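Local coordinates for protein thioesterase superfamily (Jannaschia sp., PDB 2OAF) that probably hydrolyses thioesters, as a hotdog-fold member of the thioesterase-like superfamily, though its own substrate is not established, at residues B[68-82]-B[116-130]. Numbering follows the deposited sequence.
With PO4 (phosphate ion), chain D.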
loop_
_atom_site.group_PDB
_atom_site.type_symbol
_atom_site.label_atom_id
_atom_site.label_comp_id
_atom_site.label_asym_id
_atom_site.label_seq_id
_atom_site.Cartn_x
_atom_site.Cartn_y
_atom_site.Cartn_z
ATOM N N ASN B 68 25.022 5.736 6.393
ATOM C CA ASN B 68 24.814 5.126 7.702
ATOM C C ASN B 68 24.040 5.989 8.694
ATOM O O ASN B 68 24.238 5.887 9.907
ATOM C CB ASN B 68 26.146 4.720 8.331
ATOM C CG ASN B 68 25.977 3.654 9.382
ATOM O OD1 ASN B 68 25.078 2.809 9.298
ATOM N ND2 ASN B 68 26.823 3.685 10.375
ATOM N N VAL B 69 23.138 6.819 8.172
ATOM C CA VAL B 69 22.306 7.664 9.004
ATOM C C VAL B 69 20.852 7.299 8.758
ATOM O O VAL B 69 20.376 7.361 7.626
ATOM C CB VAL B 69 22.544 9.166 8.708
ATOM C CG1 VAL B 69 21.522 10.026 9.471
ATOM C CG2 VAL B 69 23.974 9.580 9.102
ATOM N N GLY B 70 20.164 6.874 9.814
ATOM C CA GLY B 70 18.744 6.627 9.741
ATOM C C GLY B 70 17.996 7.795 10.328
ATOM O O GLY B 70 18.541 8.544 11.150
ATOM N N THR B 71 16.761 7.985 9.886
ATOM C CA THR B 71 15.918 9.056 10.422
ATOM C C THR B 71 14.523 8.488 10.692
ATOM O O THR B 71 13.560 8.893 10.089
ATOM C CB THR B 71 15.870 10.330 9.528
ATOM O OG1 THR B 71 15.136 10.093 8.319
ATOM C CG2 THR B 71 17.247 10.829 9.192
ATOM N N PRO B 72 14.427 7.555 11.644
ATOM C CA PRO B 72 13.114 6.978 11.963
ATOM C C PRO B 72 12.112 8.022 12.495
ATOM O O PRO B 72 12.502 8.967 13.166
ATOM C CB PRO B 72 13.445 5.907 13.022
ATOM C CG PRO B 72 14.756 6.328 13.597
ATOM C CD PRO B 72 15.504 7.001 12.493
ATOM N N PHE B 73 10.834 7.826 12.197
ATOM C CA PHE B 73 9.797 8.743 12.666
ATOM C C PHE B 73 9.399 8.502 14.096
ATOM O O PHE B 73 9.295 7.362 14.553
ATOM C CB PHE B 73 8.560 8.659 11.780
ATOM C CG PHE B 73 8.777 9.267 10.444
ATOM C CD1 PHE B 73 9.380 8.540 9.430
ATOM C CD2 PHE B 73 8.444 10.592 10.213
ATOM C CE1 PHE B 73 9.630 9.103 8.197
ATOM C CE2 PHE B 73 8.686 11.160 8.968
ATOM C CZ PHE B 73 9.279 10.399 7.956
ATOM N N VAL B 74 9.171 9.593 14.812
ATOM C CA VAL B 74 8.673 9.513 16.191
ATOM C C VAL B 74 7.302 10.189 16.344
ATOM O O VAL B 74 6.589 9.912 17.300
ATOM C CB VAL B 74 9.684 10.055 17.218
ATOM C CG1 VAL B 74 10.910 9.136 17.295
ATOM C CG2 VAL B 74 10.087 11.483 16.902
ATOM N N ARG B 75 6.928 11.041 15.396
ATOM C CA ARG B 75 5.604 11.651 15.389
ATOM C C ARG B 75 5.194 12.107 14.001
ATOM O O ARG B 75 6.028 12.511 13.173
ATOM C CB ARG B 75 5.554 12.840 16.348
ATOM C CG ARG B 75 4.197 13.589 16.379
ATOM C CD ARG B 75 4.169 14.614 17.527
ATOM N NE ARG B 75 3.018 15.517 17.394
ATOM C CZ ARG B 75 1.783 15.236 17.810
ATOM N NH1 ARG B 75 1.521 14.095 18.426
ATOM N NH2 ARG B 75 0.799 16.119 17.620
ATOM N N LEU B 76 3.898 12.014 13.740
ATOM C CA LEU B 76 3.318 12.684 12.569
ATOM C C LEU B 76 1.921 13.240 12.898
ATOM O O LEU B 76 1.175 12.677 13.726
ATOM C CB LEU B 76 3.293 11.755 11.384
ATOM C CG LEU B 76 2.353 10.570 11.266
ATOM C CD1 LEU B 76 0.999 10.998 10.866
ATOM C CD2 LEU B 76 2.902 9.629 10.179
ATOM N N GLU B 77 1.593 14.364 12.284
ATOM C CA GLU B 77 0.243 14.909 12.408
ATOM C C GLU B 77 -0.133 15.538 11.099
ATOM O O GLU B 77 0.735 16.137 10.404
ATOM C CB GLU B 77 0.103 15.915 13.554
ATOM C CG GLU B 77 0.970 17.130 13.444
ATOM C CD GLU B 77 0.618 18.226 14.467
ATOM O OE1 GLU B 77 -0.563 18.669 14.531
ATOM O OE2 GLU B 77 1.549 18.654 15.187
HETATM N N MSE B 78 -1.402 15.342 10.729
HETATM C CA MSE B 78 -1.931 15.840 9.444
HETATM C C MSE B 78 -3.322 16.363 9.652
HETATM O O MSE B 78 -4.106 15.742 10.364
HETATM C CB MSE B 78 -1.949 14.730 8.400
HETATM C CG MSE B 78 -0.587 14.075 8.189
HETATM SE SE MSE B 78 -0.538 12.811 6.753
HETATM C CE MSE B 78 -0.807 13.997 5.262
ATOM N N ASP B 79 -3.614 17.517 9.035
ATOM C CA ASP B 79 -4.954 18.040 8.916
ATOM C C ASP B 79 -5.362 17.934 7.477
ATOM O O ASP B 79 -4.585 18.320 6.604
ATOM C CB ASP B 79 -5.029 19.487 9.366
ATOM C CG ASP B 79 -4.782 19.679 10.844
ATOM O OD1 ASP B 79 -5.016 18.757 11.641
ATOM O OD2 ASP B 79 -4.371 20.793 11.221
ATOM N N PHE B 80 -6.553 17.393 7.228
ATOM C CA PHE B 80 -7.078 17.181 5.867
ATOM C C PHE B 80 -8.188 18.224 5.608
ATOM O O PHE B 80 -9.223 18.205 6.273
ATOM C CB PHE B 80 -7.606 15.767 5.751
ATOM C CG PHE B 80 -6.610 14.729 6.192
ATOM C CD1 PHE B 80 -5.527 14.432 5.421
ATOM C CD2 PHE B 80 -6.760 14.079 7.396
ATOM C CE1 PHE B 80 -4.582 13.520 5.850
ATOM C CE2 PHE B 80 -5.852 13.136 7.801
ATOM C CZ PHE B 80 -4.756 12.866 7.020
ATOM N N LYS B 81 -7.957 19.127 4.652
ATOM C CA LYS B 81 -8.814 20.307 4.460
ATOM C C LYS B 81 -9.670 20.180 3.230
ATOM O O LYS B 81 -10.733 20.772 3.155
ATOM C CB LYS B 81 -7.963 21.570 4.332
ATOM C CG LYS B 81 -6.928 21.775 5.439
ATOM C CD LYS B 81 -7.562 22.235 6.734
ATOM C CE LYS B 81 -6.518 22.968 7.640
ATOM N NZ LYS B 81 -7.049 23.520 8.955
ATOM N N SER B 82 -9.184 19.448 2.238
ATOM C CA SER B 82 -9.874 19.324 0.987
ATOM C C SER B 82 -9.438 17.987 0.352
ATOM O O SER B 82 -8.322 17.537 0.561
ATOM C CB SER B 82 -9.517 20.525 0.069
ATOM O OG SER B 82 -10.382 20.603 -1.028
ATOM N N THR B 116 -4.983 24.010 -0.742
ATOM C CA THR B 116 -4.258 23.219 0.242
ATOM C C THR B 116 -5.161 22.106 0.742
ATOM O O THR B 116 -6.133 22.334 1.446
ATOM C CB THR B 116 -3.788 24.084 1.401
ATOM O OG1 THR B 116 -2.923 25.081 0.877
ATOM C CG2 THR B 116 -3.034 23.242 2.463
ATOM N N CYS B 117 -4.858 20.899 0.292
ATOM C CA CYS B 117 -5.655 19.733 0.621
ATOM C C CYS B 117 -5.294 19.183 1.989
ATOM O O CYS B 117 -6.171 18.699 2.719
ATOM C CB CYS B 117 -5.471 18.659 -0.432
ATOM S SG CYS B 117 -6.013 19.271 -2.049
ATOM N N PHE B 118 -4.002 19.165 2.308
ATOM C CA PHE B 118 -3.582 18.737 3.649
ATOM C C PHE B 118 -2.322 19.457 4.106
ATOM O O PHE B 118 -1.545 19.954 3.307
ATOM C CB PHE B 118 -3.401 17.216 3.759
ATOM C CG PHE B 118 -2.278 16.647 2.917
ATOM C CD1 PHE B 118 -0.956 16.784 3.292
ATOM C CD2 PHE B 118 -2.558 15.956 1.760
ATOM C CE1 PHE B 118 0.076 16.272 2.512
ATOM C CE2 PHE B 118 -1.540 15.384 1.003
ATOM C CZ PHE B 118 -0.208 15.559 1.384
ATOM N N VAL B 119 -2.181 19.551 5.416
ATOM C CA VAL B 119 -1.034 20.186 6.032
ATOM C C VAL B 119 -0.526 19.169 7.048
ATOM O O VAL B 119 -1.298 18.646 7.844
ATOM C CB VAL B 119 -1.409 21.562 6.648
ATOM C CG1 VAL B 119 -2.373 22.357 5.701
ATOM C CG2 VAL B 119 -2.033 21.406 8.002
ATOM N N GLY B 120 0.748 18.841 6.969
ATOM C CA GLY B 120 1.332 17.878 7.895
ATOM C C GLY B 120 2.653 18.324 8.519
ATOM O O GLY B 120 3.400 19.110 7.933
ATOM N N ALA B 121 2.953 17.772 9.699
ATOM C CA ALA B 121 4.242 17.945 10.360
ATOM C C ALA B 121 4.741 16.560 10.808
ATOM O O ALA B 121 3.994 15.767 11.373
ATOM C CB ALA B 121 4.106 18.890 11.561
ATOM N N PHE B 122 6.002 16.281 10.515
ATOM C CA PHE B 122 6.573 14.942 10.625
ATOM C C PHE B 122 7.932 15.029 11.291
ATOM O O PHE B 122 8.815 15.712 10.790
ATOM C CB PHE B 122 6.745 14.373 9.218
ATOM C CG PHE B 122 5.468 14.363 8.412
ATOM C CD1 PHE B 122 5.073 15.482 7.682
ATOM C CD2 PHE B 122 4.675 13.238 8.376
ATOM C CE1 PHE B 122 3.903 15.464 6.932
ATOM C CE2 PHE B 122 3.506 13.213 7.635
ATOM C CZ PHE B 122 3.117 14.348 6.921
ATOM N N THR B 123 8.089 14.349 12.419
ATOM C CA THR B 123 9.265 14.480 13.262
ATOM C C THR B 123 10.020 13.158 13.295
ATOM O O THR B 123 9.426 12.089 13.518
ATOM C CB THR B 123 8.864 14.860 14.694
ATOM O OG1 THR B 123 8.057 16.042 14.648
ATOM C CG2 THR B 123 10.115 15.129 15.553
ATOM N N CYS B 124 11.313 13.246 13.012
ATOM C CA CYS B 124 12.251 12.132 12.962
ATOM C C CYS B 124 13.372 12.349 13.975
ATOM O O CYS B 124 13.730 13.479 14.241
ATOM C CB CYS B 124 12.897 12.116 11.586
ATOM S SG CYS B 124 11.685 11.862 10.269
ATOM N N VAL B 125 13.929 11.263 14.507
ATOM C CA VAL B 125 15.190 11.308 15.244
ATOM C C VAL B 125 16.269 10.749 14.308
ATOM O O VAL B 125 15.967 10.365 13.181
ATOM C CB VAL B 125 15.117 10.527 16.574
ATOM C CG1 VAL B 125 14.177 11.237 17.561
ATOM C CG2 VAL B 125 14.719 9.056 16.345
ATOM N N PHE B 126 17.517 10.734 14.757
ATOM C CA PHE B 126 18.649 10.274 13.947
ATOM C C PHE B 126 19.237 9.046 14.590
ATOM O O PHE B 126 19.330 8.978 15.827
ATOM C CB PHE B 126 19.726 11.359 13.845
ATOM C CG PHE B 126 19.319 12.538 13.015
ATOM C CD1 PHE B 126 18.619 13.594 13.579
ATOM C CD2 PHE B 126 19.619 12.593 11.643
ATOM C CE1 PHE B 126 18.229 14.703 12.798
ATOM C CE2 PHE B 126 19.224 13.699 10.866
ATOM C CZ PHE B 126 18.526 14.746 11.448
ATOM N N THR B 127 19.615 8.077 13.759
ATOM C CA THR B 127 20.327 6.895 14.227
ATOM C C THR B 127 21.641 6.700 13.460
ATOM O O THR B 127 21.843 7.264 12.367
ATOM C CB THR B 127 19.484 5.613 14.051
ATOM O OG1 THR B 127 19.155 5.467 12.672
ATOM C CG2 THR B 127 18.186 5.645 14.890
ATOM N N ILE B 128 22.525 5.927 14.087
ATOM C CA ILE B 128 23.616 5.229 13.421
ATOM C C ILE B 128 22.951 4.010 12.811
ATOM O O ILE B 128 22.607 3.077 13.519
ATOM C CB ILE B 128 24.693 4.790 14.421
ATOM C CG1 ILE B 128 25.293 6.019 15.129
ATOM C CG2 ILE B 128 25.790 4.028 13.698
ATOM C CD1 ILE B 128 25.872 5.745 16.495
ATOM N N ALA B 129 22.746 4.034 11.503
ATOM C CA ALA B 129 21.809 3.112 10.875
ATOM C C ALA B 129 22.143 1.663 11.171
ATOM O O ALA B 129 21.270 0.905 11.597
ATOM C CB ALA B 129 21.739 3.338 9.377
ATOM N N ASP B 130 23.401 1.279 10.962
ATOM C CA ASP B 130 23.786 -0.138 11.071
ATOM C C ASP B 130 23.727 -0.688 12.502
ATOM O O ASP B 130 23.707 -1.901 12.692
ATOM C CB ASP B 130 25.158 -0.419 10.414
ATOM C CG ASP B 130 26.326 0.327 11.073
ATOM O OD1 ASP B 130 26.166 0.983 12.130
ATOM O OD2 ASP B 130 27.437 0.241 10.502
HETATM P P PO4 D . 10.321 3.775 9.992
HETATM O O1 PO4 D . 9.461 2.801 10.746
HETATM O O2 PO4 D . 9.546 4.235 8.770
HETATM O O3 PO4 D . 10.602 4.957 10.918
HETATM O O4 PO4 D . 11.642 3.132 9.573
#
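With CG of Phe73 and SG of Cys124 each swung beside its own backbone N (chi1 -72° and -62°), the cysteine sulfur comes to lie over one face of the Phe73 ring, 3.5 Å from Cys124 SG to the ring centroid and displaced toward the rim on the CE2 side. CE2 also meets Phe122 CB, which approaches at the ring edge. Farther along, the selenomethionine Met78 is bent at its last torsion, carrying CE over a face of the Phe118 ring, with Met78 CE 3.4 Å from Phe118 CD1, while its selenium passes the edge of Phe122. Phe122 itself packs on helix 39-54. The curved antiparallel sheet to which both strands belong, wrapped round a long helix, is characteristic of the hotdog fold. A classic beta bulge interrupts the ladder: Thr123 O accepts from both Val74 N, at 2.8 Å, and Arg75 N, at 3.3 Å. Residues 75-79 also pair antiparallel with a strand of the second subunit, with a salt bridge from Arg75 to Asp79 of that chain. At the other end, Asn68 OD1 accepts from Asp130 N at 2.8 Å, and Asn68 ND2 makes a weak bond to Asp130 OD1, amide and carboxylate planes lying 70° apart. An alanine in place of Asn68 would probably leave the Asp130 N-H and OD1 without these mates, and the short 3-10 turn less firmly held.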